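Defective in germ line development protein 3, isoform a (Caenorhabditis elegans, PDB 3N89) is a Bicaudal-C ortholog of germ line development whose four KH domains form a globular structural platform, probably for binding RNA. Local coordinates at residues T28-N33 / G88-V93; T63-P68 / V84-Y89. One frame throughout, in Å; residues are numbered along the deposited sequence.

Contact 1 (T28-N33 / G88-V93); sequences TRVTLN and GYFGDV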
loop_
_atom_site.group_PDB
_atom_site.type_symbol
_atom_site.label_atom_id
_atom_site.label_comp_id
_atom_site.label_asym_id
_atom_site.label_seq_id
_atom_site.Cartn_x
_atom_site.Cartn_y
_atom_site.Cartn_z
ATOM N N THR A 28 11.631 5.765 -19.399
ATOM C CA THR A 28 11.183 4.411 -19.092
ATOM C C THR A 28 11.834 3.880 -17.830
ATOM O O THR A 28 11.549 2.762 -17.397
ATOM C CB THR A 28 11.507 3.425 -20.236
ATOM O OG1 THR A 28 12.860 2.966 -20.111
ATOM C CG2 THR A 28 11.328 4.104 -21.586
ATOM N N ARG A 29 12.723 4.682 -17.256
ATOM C CA ARG A 29 13.422 4.322 -16.031
ATOM C C ARG A 29 12.734 5.115 -14.937
ATOM O O ARG A 29 12.947 6.319 -14.805
ATOM C CB ARG A 29 14.889 4.729 -16.125
ATOM C CG ARG A 29 15.610 4.157 -17.333
ATOM C CD ARG A 29 15.649 2.646 -17.288
ATOM N NE ARG A 29 16.329 2.167 -16.094
ATOM C CZ ARG A 29 16.570 0.885 -15.843
ATOM N NH1 ARG A 29 16.182 -0.039 -16.716
ATOM N NH2 ARG A 29 17.186 0.527 -14.722
ATOM N N VAL A 30 11.916 4.444 -14.138
ATOM C CA VAL A 30 11.177 5.153 -13.107
ATOM C C VAL A 30 11.156 4.439 -11.768
ATOM O O VAL A 30 11.459 3.254 -11.684
ATOM C CB VAL A 30 9.708 5.365 -13.554
ATOM C CG1 VAL A 30 9.661 5.885 -14.982
ATOM C CG2 VAL A 30 8.944 4.057 -13.455
ATOM N N THR A 31 10.780 5.181 -10.728
ATOM C CA THR A 31 10.655 4.642 -9.378
ATOM C C THR A 31 9.183 4.715 -8.962
ATOM O O THR A 31 8.532 5.746 -9.150
ATOM C CB THR A 31 11.464 5.462 -8.349
ATOM O OG1 THR A 31 12.868 5.287 -8.582
ATOM C CG2 THR A 31 11.128 5.009 -6.928
ATOM N N LEU A 32 8.655 3.626 -8.418
ATOM C CA LEU A 32 7.274 3.620 -7.947
ATOM C C LEU A 32 7.304 3.700 -6.415
ATOM O O LEU A 32 8.187 3.126 -5.767
ATOM C CB LEU A 32 6.545 2.348 -8.397
ATOM C CG LEU A 32 5.085 2.221 -7.937
ATOM C CD1 LEU A 32 4.272 3.422 -8.424
ATOM C CD2 LEU A 32 4.493 0.923 -8.466
ATOM N N ASN A 33 6.351 4.427 -5.840
ATOM C CA ASN A 33 6.284 4.595 -4.392
ATOM C C ASN A 33 4.969 4.076 -3.858
ATOM O O ASN A 33 3.906 4.417 -4.370
ATOM C CB ASN A 33 6.417 6.069 -4.012
ATOM C CG ASN A 33 7.671 6.702 -4.567
ATOM O OD1 ASN A 33 8.786 6.283 -4.243
ATOM N ND2 ASN A 33 7.500 7.715 -5.409
ATOM N N GLY A 88 13.276 0.757 -11.550
ATOM C CA GLY A 88 13.708 -0.040 -12.680
ATOM C C GLY A 88 12.931 0.302 -13.931
ATOM O O GLY A 88 12.258 1.325 -13.983
ATOM N N TYR A 89 13.039 -0.542 -14.950
ATOM C CA TYR A 89 12.315 -0.306 -16.184
ATOM C C TYR A 89 10.833 -0.337 -15.829
ATOM O O TYR A 89 10.376 -1.202 -15.081
ATOM C CB TYR A 89 12.656 -1.386 -17.221
ATOM C CG TYR A 89 11.761 -1.364 -18.440
ATOM C CD1 TYR A 89 11.718 -0.249 -19.283
ATOM C CD2 TYR A 89 10.904 -2.435 -18.719
ATOM C CE1 TYR A 89 10.833 -0.199 -20.372
ATOM C CE2 TYR A 89 10.018 -2.398 -19.797
ATOM C CZ TYR A 89 9.983 -1.279 -20.615
ATOM O OH TYR A 89 9.072 -1.228 -21.643
ATOM N N PHE A 90 10.085 0.624 -16.349
ATOM C CA PHE A 90 8.658 0.700 -16.069
ATOM C C PHE A 90 7.913 -0.634 -16.171
ATOM O O PHE A 90 7.058 -0.939 -15.340
ATOM C CB PHE A 90 7.985 1.692 -17.010
ATOM C CG PHE A 90 6.514 1.777 -16.814
ATOM C CD1 PHE A 90 5.980 2.473 -15.732
ATOM C CD2 PHE A 90 5.651 1.135 -17.692
ATOM C CE1 PHE A 90 4.604 2.524 -15.526
ATOM C CE2 PHE A 90 4.277 1.179 -17.495
ATOM C CZ PHE A 90 3.750 1.874 -16.414
ATOM N N GLY A 91 8.225 -1.420 -17.196
ATOM C CA GLY A 91 7.541 -2.690 -17.368
ATOM C C GLY A 91 7.743 -3.665 -16.219
ATOM O O GLY A 91 6.828 -4.402 -15.852
ATOM N N ASP A 92 8.944 -3.672 -15.648
ATOM C CA ASP A 92 9.245 -4.573 -14.547
ATOM C C ASP A 92 8.719 -4.042 -13.211
ATOM O O ASP A 92 8.258 -4.806 -12.355
ATOM C CB ASP A 92 10.759 -4.818 -14.488
ATOM C CG ASP A 92 11.304 -5.409 -15.793
ATOM O OD1 ASP A 92 10.577 -6.205 -16.425
ATOM O OD2 ASP A 92 12.452 -5.097 -16.185
ATOM N N VAL A 93 8.777 -2.727 -13.041
ATOM C CA VAL A 93 8.308 -2.103 -11.815
ATOM C C VAL A 93 6.850 -2.453 -11.531
ATOM O O VAL A 93 6.469 -2.711 -10.389
ATOM C CB VAL A 93 8.447 -0.571 -11.890
ATOM C CG1 VAL A 93 7.744 0.072 -10.712
ATOM C CG2 VAL A 93 9.922 -0.186 -11.892
#

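Contact 2 (T63-P68 / V84-Y89); sequences TLIQLP and VTITGY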
loop_
_atom_site.group_PDB
_atom_site.type_symbol
_atom_site.label_atom_id
_atom_site.label_comp_id
_atom_site.label_asym_id
_atom_site.label_seq_id
_atom_site.Cartn_x
_atom_site.Cartn_y
_atom_site.Cartn_z
ATOM N N THR A 63 14.586 -5.575 -10.515
ATOM C CA THR A 63 14.312 -4.257 -9.971
ATOM C C THR A 63 15.066 -4.084 -8.661
ATOM O O THR A 63 15.776 -4.981 -8.218
ATOM C CB THR A 63 12.789 -4.101 -9.689
ATOM O OG1 THR A 63 12.042 -4.472 -10.852
ATOM C CG2 THR A 63 12.445 -2.679 -9.338
ATOM N N LEU A 64 14.914 -2.916 -8.055
ATOM C CA LEU A 64 15.527 -2.622 -6.771
ATOM C C LEU A 64 14.366 -2.151 -5.904
ATOM O O LEU A 64 13.666 -1.206 -6.263
ATOM C CB LEU A 64 16.573 -1.513 -6.896
ATOM C CG LEU A 64 17.145 -1.050 -5.556
ATOM C CD1 LEU A 64 18.014 -2.153 -4.997
ATOM C CD2 LEU A 64 17.949 0.232 -5.719
ATOM N N ILE A 65 14.138 -2.843 -4.792
ATOM C CA ILE A 65 13.056 -2.498 -3.868
ATOM C C ILE A 65 13.676 -2.125 -2.543
ATOM O O ILE A 65 14.525 -2.848 -2.022
ATOM C CB ILE A 65 12.110 -3.679 -3.622
ATOM C CG1 ILE A 65 11.473 -4.115 -4.939
ATOM C CG2 ILE A 65 11.032 -3.283 -2.623
ATOM C CD1 ILE A 65 10.690 -5.400 -4.824
ATOM N N GLN A 66 13.251 -1.003 -1.989
ATOM C CA GLN A 66 13.813 -0.568 -0.725
ATOM C C GLN A 66 12.777 -0.327 0.359
ATOM O O GLN A 66 11.758 0.327 0.142
ATOM C CB GLN A 66 14.674 0.677 -0.954
ATOM C CG GLN A 66 15.911 0.360 -1.791
ATOM C CD GLN A 66 16.832 1.553 -2.032
ATOM O OE1 GLN A 66 17.913 1.399 -2.599
ATOM N NE2 GLN A 66 16.406 2.741 -1.608
ATOM N N LEU A 67 13.045 -0.906 1.522
ATOM C CA LEU A 67 12.185 -0.774 2.685
ATOM C C LEU A 67 12.848 0.276 3.557
ATOM O O LEU A 67 14.047 0.208 3.805
ATOM C CB LEU A 67 12.083 -2.114 3.428
ATOM C CG LEU A 67 11.044 -3.123 2.917
ATOM C CD1 LEU A 67 11.168 -3.299 1.417
ATOM C CD2 LEU A 67 11.214 -4.466 3.634
ATOM N N PRO A 68 12.079 1.268 4.026
ATOM C CA PRO A 68 12.642 2.325 4.871
ATOM C C PRO A 68 13.016 1.863 6.272
ATOM O O PRO A 68 12.561 0.819 6.746
ATOM C CB PRO A 68 11.534 3.372 4.884
ATOM C CG PRO A 68 10.304 2.536 4.857
ATOM C CD PRO A 68 10.639 1.492 3.801
ATOM N N VAL A 84 7.805 2.415 0.552
ATOM C CA VAL A 84 8.724 1.522 -0.128
ATOM C C VAL A 84 8.825 1.935 -1.588
ATOM O O VAL A 84 7.817 2.226 -2.230
ATOM C CB VAL A 84 8.241 0.070 -0.041
ATOM C CG1 VAL A 84 8.658 -0.705 -1.289
ATOM C CG2 VAL A 84 8.831 -0.581 1.202
ATOM N N THR A 85 10.042 1.956 -2.115
ATOM C CA THR A 85 10.237 2.344 -3.503
ATOM C C THR A 85 10.704 1.175 -4.360
ATOM O O THR A 85 11.482 0.329 -3.922
ATOM C CB THR A 85 11.268 3.467 -3.624
ATOM O OG1 THR A 85 12.537 2.986 -3.184
ATOM C CG2 THR A 85 10.873 4.647 -2.755
ATOM N N ILE A 86 10.210 1.140 -5.590
ATOM C CA ILE A 86 10.560 0.100 -6.541
ATOM C C ILE A 86 11.137 0.870 -7.717
ATOM O O ILE A 86 10.479 1.755 -8.252
ATOM C CB ILE A 86 9.294 -0.698 -6.960
ATOM C CG1 ILE A 86 8.564 -1.187 -5.695
ATOM C CG2 ILE A 86 9.681 -1.890 -7.852
ATOM C CD1 ILE A 86 7.330 -2.023 -5.958
ATOM N N THR A 87 12.370 0.554 -8.100
ATOM C CA THR A 87 13.040 1.256 -9.195
ATOM C C THR A 87 13.508 0.339 -10.314
ATOM O O THR A 87 14.086 -0.719 -10.064
ATOM C CB THR A 87 14.283 2.016 -8.680
ATOM O OG1 THR A 87 13.893 2.923 -7.638
ATOM C CG2 THR A 87 14.952 2.788 -9.823
ATOM N N GLY A 88 13.276 0.757 -11.550
ATOM C CA GLY A 88 13.708 -0.040 -12.680
ATOM C C GLY A 88 12.931 0.302 -13.931
ATOM O O GLY A 88 12.258 1.325 -13.983
ATOM N N TYR A 89 13.039 -0.542 -14.950
ATOM C CA TYR A 89 12.315 -0.306 -16.184
ATOM C C TYR A 89 10.833 -0.337 -15.829
ATOM O O TYR A 89 10.376 -1.202 -15.081
ATOM C CB TYR A 89 12.656 -1.386 -17.221
ATOM C CG TYR A 89 11.761 -1.364 -18.440
ATOM C CD1 TYR A 89 11.718 -0.249 -19.283
ATOM C CD2 TYR A 89 10.904 -2.435 -18.719
ATOM C CE1 TYR A 89 10.833 -0.199 -20.372
ATOM C CE2 TYR A 89 10.018 -2.398 -19.797
ATOM C CZ TYR A 89 9.983 -1.279 -20.615
ATOM O OH TYR A 89 9.072 -1.228 -21.643
#

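Contact 1 (T28-N33 / G88-V93)
Y89 packs against T28 and R29 just where the chain leaves the sheet and starts helix 90-102. Its CB lies near the NH1 end of the R29 guanidinium, 3.8 Å from R29 NH1. With CG anti to the backbone N (chi1 169°), the ring swings beside T28: Y89 CD1 comes within 3.5 Å of T28 OG1, which sits at the ring edge in the ring plane. One atom further, Y89 CE1 meets T28 CB at 3.7 Å. One face of the ring is covered near its rim by the backbone N of G91. R29 bends at chi2 and chi3 and brings its flat group back over the turn. There the backbone N of Y89 stands off one face of the guanidinium, 3.6 Å from NH1, and the guanidinium and ring planes lie 31° apart.

Beneath these two side chains the backbones pair antiparallel. V30 N gives a bond to G88 O and G88 N gives one to V30 O, both 3.1 Å long. A third bond, F90 N to T28 O at 2.8 Å, occupies the first N-H of the helix, while Y89 itself is the N-cap. At the backbone angles of G88 a CB would collide with the carbonyl O of T87, which explains a glycine at this corner.

On the other face V30 CG2 comes to the edge of the F90 ring at CD1, and that ring stacks on Y332 and meets Y329 edge-to-face. Further along, L32 CB touches V93 CG1 at 3.5 Å. The chemistry is thus divided: backbone bonds fix where the helix begins, buried apolar groups hold its inner side, and the arginine and tyrosine cover the turn at the exposed surface.

Contact 2 (T63-P68 / V84-Y89)
I65 and I86 form a non-hydrogen-bonded pair and run alongside each other in the same direction, with I65 CG1 4.1 Å from I86 CG2. The other branch of I65 reaches diagonally along the partner strand to V84: CG2, anti to the backbone N while CG1 sits beside it (chi1 -60°), meets V84 CG1 at 3.7 Å. V84 in turn offers CG2 to L67 CD1 at 3.6 Å and to the ring carbon P68 CD at 3.8 Å. On the opposite face T85 OG1 lies against the aliphatic start of Q66, 3.9 Å from its CB.

What lines these side chains up is the backbone. T87 N bonds to L64 O at 2.9 Å, and Q66 N to T85 O at 2.9 Å; both donors lie in the carbonyl plane. T85 N reaches Q66 O over a longer 3.3 Å.

The pair is the strand 64-66 and strand 83-87 hairpin of a type I KH fold, beta-alpha-alpha-beta-beta-alpha, with 64-66 at the edge of the sheet and 83-87 next in. Its apolar face receives the helices of the domain. V54, I57 and M58 of helix 54-61 and M100 of helix 90-102 close over I65, and A96 covers I86. Cutting I65 back to an alanine is likely to open a gap between the sheet and helix 54-61 and take from V84 CG1 its contact with the CG2 branch. Further out, Y41 of helix 41-45 touches L67 and P68. On the more exposed face, T87 OG1 is hydrogen-bonded to T31 OG1 of strand 29-35.

The centres of contacts 1 and 2 lie about 9 Å apart, and both fall within the first of the four KH domains in this structure. They share G88 and Y89: strand 83-87, half of contact 2, leads through the G88 corner and N-cap Y89 into helix 90-102 of contact 1. Along the chain the order is 28-33, 63-68, then 84-93. Of this domain's three strands 83-87 is the middle one, with 64-66 on one side and 29-35 on the other. L32 N and I86 O make a probable hydrogen bond between the two contacts. Beyond 29-35 comes strand 260-268 of the fourth KH domain, so this sheet continues from one domain into another, consistent with the globular platform.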